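Local coordinates for putative lipoprotein (Campylobacter jejuni subsp. jejuni, PDB 4GIO), which is a putative lipoprotein of unknown function that adopts a variant of the immunoglobulin fold, at residues V14-N19 with S23-F28. Residues are numbered along the deposited sequence; the frame is centred on the assembly and turned at random.
Sequences VILGSN and SLVKQF
Val14 and Leu16 meet Leu24, Val25 and Phe28 in an apolar contact between the two sheets of an immunoglobulin-like beta sandwich, at the edge where strand 14-16 faces the start of strand 25-32. The axes of the short segments 14-16 and 25-28 run nearly antiparallel, at 165°, but stay 10.4 Å apart, and no hydrogen bond crosses between them; side chains alone bridge the gap. Val14 and Val25 reach for one another tip to tip, Val14 CG1 lying 3.7 Å from Val25 CG2. With its CG1 anti to the backbone N (chi1 -169°), Val14 turns its other methyl, CG2, to Phe28, 3.9 Å from CD2 and at much the same distance from CE2; the two side chains pass alongside one another, pointing opposite ways, and the methyl meets the ring obliquely. Val25 CG2 is shared, because Leu16 CD2 also packs on it at 3.9 Å, approaching at a slant. The other branch of this leucine, CD1, makes a looser contact with Leu24 CB at 4.4 Å. Ile15, directed away from the interface, ties strand 14-16 to strand 98-105 through backbone hydrogen bonds with Leu101 and Ile103, while the side chains of Val14 and Leu16 rest on Ile103. In the opposing sheet, Val25 and Phe28 lean on Val42 of strand 38-44.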
loop_
_atom_site.group_PDB
_atom_site.type_symbol
_atom_site.label_atom_id
_atom_site.label_comp_id
_atom_site.label_asym_id
_atom_site.label_seq_id
_atom_site.Cartn_x
_atom_site.Cartn_y
_atom_site.Cartn_z
ATOM N N VAL A 14 -5.520 -4.429 1.869
ATOM C CA VAL A 14 -5.522 -3.020 2.209
ATOM C C VAL A 14 -6.455 -2.813 3.395
ATOM O O VAL A 14 -7.599 -3.221 3.350
ATOM C CB VAL A 14 -5.937 -2.174 1.033
ATOM C CG1 VAL A 14 -5.664 -0.625 1.355
ATOM C CG2 VAL A 14 -5.231 -2.618 -0.175
ATOM N N ILE A 15 -5.942 -2.268 4.489
ATOM C CA ILE A 15 -6.725 -2.111 5.699
ATOM C C ILE A 15 -6.943 -0.596 5.910
ATOM O O ILE A 15 -5.979 0.144 6.168
ATOM C CB ILE A 15 -5.945 -2.635 6.894
ATOM C CG1 ILE A 15 -5.615 -4.117 6.630
ATOM C CG2 ILE A 15 -6.789 -2.472 8.201
ATOM C CD1 ILE A 15 -4.442 -4.588 7.454
ATOM N N LEU A 16 -8.184 -0.156 5.832
ATOM C CA LEU A 16 -8.538 1.291 5.984
ATOM C C LEU A 16 -9.070 1.607 7.350
ATOM O O LEU A 16 -9.904 0.884 7.861
ATOM C CB LEU A 16 -9.626 1.646 4.960
ATOM C CG LEU A 16 -9.402 1.336 3.497
ATOM C CD1 LEU A 16 -10.633 1.842 2.742
ATOM C CD2 LEU A 16 -8.158 2.099 3.018
ATOM N N GLY A 17 -8.652 2.729 7.944
ATOM C CA GLY A 17 -9.158 3.128 9.214
ATOM C C GLY A 17 -10.643 3.583 9.100
ATOM O O GLY A 17 -11.141 3.879 7.999
ATOM N N SER A 18 -11.296 3.665 10.247
ATOM C CA SER A 18 -12.699 4.089 10.370
ATOM C C SER A 18 -13.065 5.498 9.837
ATOM O O SER A 18 -14.205 5.732 9.449
ATOM C CB SER A 18 -13.198 3.899 11.803
ATOM O OG SER A 18 -12.544 4.711 12.721
ATOM N N ASN A 19 -12.120 6.418 9.805
ATOM C CA ASN A 19 -12.381 7.740 9.284
ATOM C C ASN A 19 -12.089 7.880 7.799
ATOM O O ASN A 19 -12.124 8.983 7.296
ATOM C CB ASN A 19 -11.635 8.781 10.089
ATOM C CG ASN A 19 -12.089 8.828 11.520
ATOM O OD1 ASN A 19 -13.254 8.931 11.801
ATOM N ND2 ASN A 19 -11.147 8.780 12.447
ATOM N N SER A 23 -14.734 3.394 -0.156
ATOM C CA SER A 23 -14.478 3.372 -1.586
ATOM C C SER A 23 -13.159 4.061 -1.941
ATOM O O SER A 23 -12.905 4.292 -3.106
ATOM C CB SER A 23 -15.637 3.994 -2.391
ATOM O OG SER A 23 -15.620 5.435 -2.290
ATOM N N LEU A 24 -12.349 4.411 -0.943
ATOM C CA LEU A 24 -11.028 5.058 -1.208
ATOM C C LEU A 24 -10.158 4.282 -2.166
ATOM O O LEU A 24 -9.592 4.840 -3.101
ATOM C CB LEU A 24 -10.218 5.268 0.072
ATOM C CG LEU A 24 -8.942 6.134 -0.137
ATOM C CD1 LEU A 24 -9.297 7.583 -0.505
ATOM C CD2 LEU A 24 -8.175 6.102 1.169
ATOM N N VAL A 25 -10.069 2.973 -1.940
ATOM C CA VAL A 25 -9.234 2.127 -2.803
ATOM C C VAL A 25 -10.012 1.690 -4.053
ATOM O O VAL A 25 -11.009 0.997 -3.928
ATOM C CB VAL A 25 -8.753 0.863 -2.035
ATOM C CG1 VAL A 25 -7.948 -0.035 -2.966
ATOM C CG2 VAL A 25 -7.906 1.282 -0.822
ATOM N N LYS A 26 -9.550 2.093 -5.214
ATOM C CA LYS A 26 -10.173 1.764 -6.514
ATOM C C LYS A 26 -9.819 0.356 -6.978
ATOM O O LYS A 26 -10.688 -0.428 -7.392
ATOM C CB LYS A 26 -9.713 2.791 -7.547
ATOM C CG LYS A 26 -10.486 4.146 -7.502
ATOM C CD LYS A 26 -11.233 4.412 -6.153
ATOM C CE LYS A 26 -12.729 4.163 -6.330
ATOM N NZ LYS A 26 -13.526 5.082 -5.517
ATOM N N GLN A 27 -8.535 0.018 -6.879
ATOM C CA GLN A 27 -8.093 -1.325 -7.178
ATOM C C GLN A 27 -6.633 -1.424 -6.728
ATOM O O GLN A 27 -5.973 -0.417 -6.435
ATOM C CB GLN A 27 -8.167 -1.625 -8.679
ATOM C CG GLN A 27 -7.376 -0.628 -9.510
ATOM C CD GLN A 27 -7.177 -1.051 -10.955
ATOM O OE1 GLN A 27 -7.909 -0.613 -11.842
ATOM N NE2 GLN A 27 -6.143 -1.875 -11.205
ATOM N N PHE A 28 -6.143 -2.653 -6.688
ATOM C CA PHE A 28 -4.703 -2.848 -6.536
ATOM C C PHE A 28 -4.206 -4.037 -7.338
ATOM O O PHE A 28 -4.955 -4.902 -7.743
ATOM C CB PHE A 28 -4.329 -2.934 -5.070
ATOM C CG PHE A 28 -4.860 -4.118 -4.376
ATOM C CD1 PHE A 28 -4.161 -5.310 -4.389
ATOM C CD2 PHE A 28 -6.070 -4.046 -3.703
ATOM C CE1 PHE A 28 -4.649 -6.399 -3.730
ATOM C CE2 PHE A 28 -6.551 -5.134 -3.024
ATOM C CZ PHE A 28 -5.831 -6.327 -3.055
#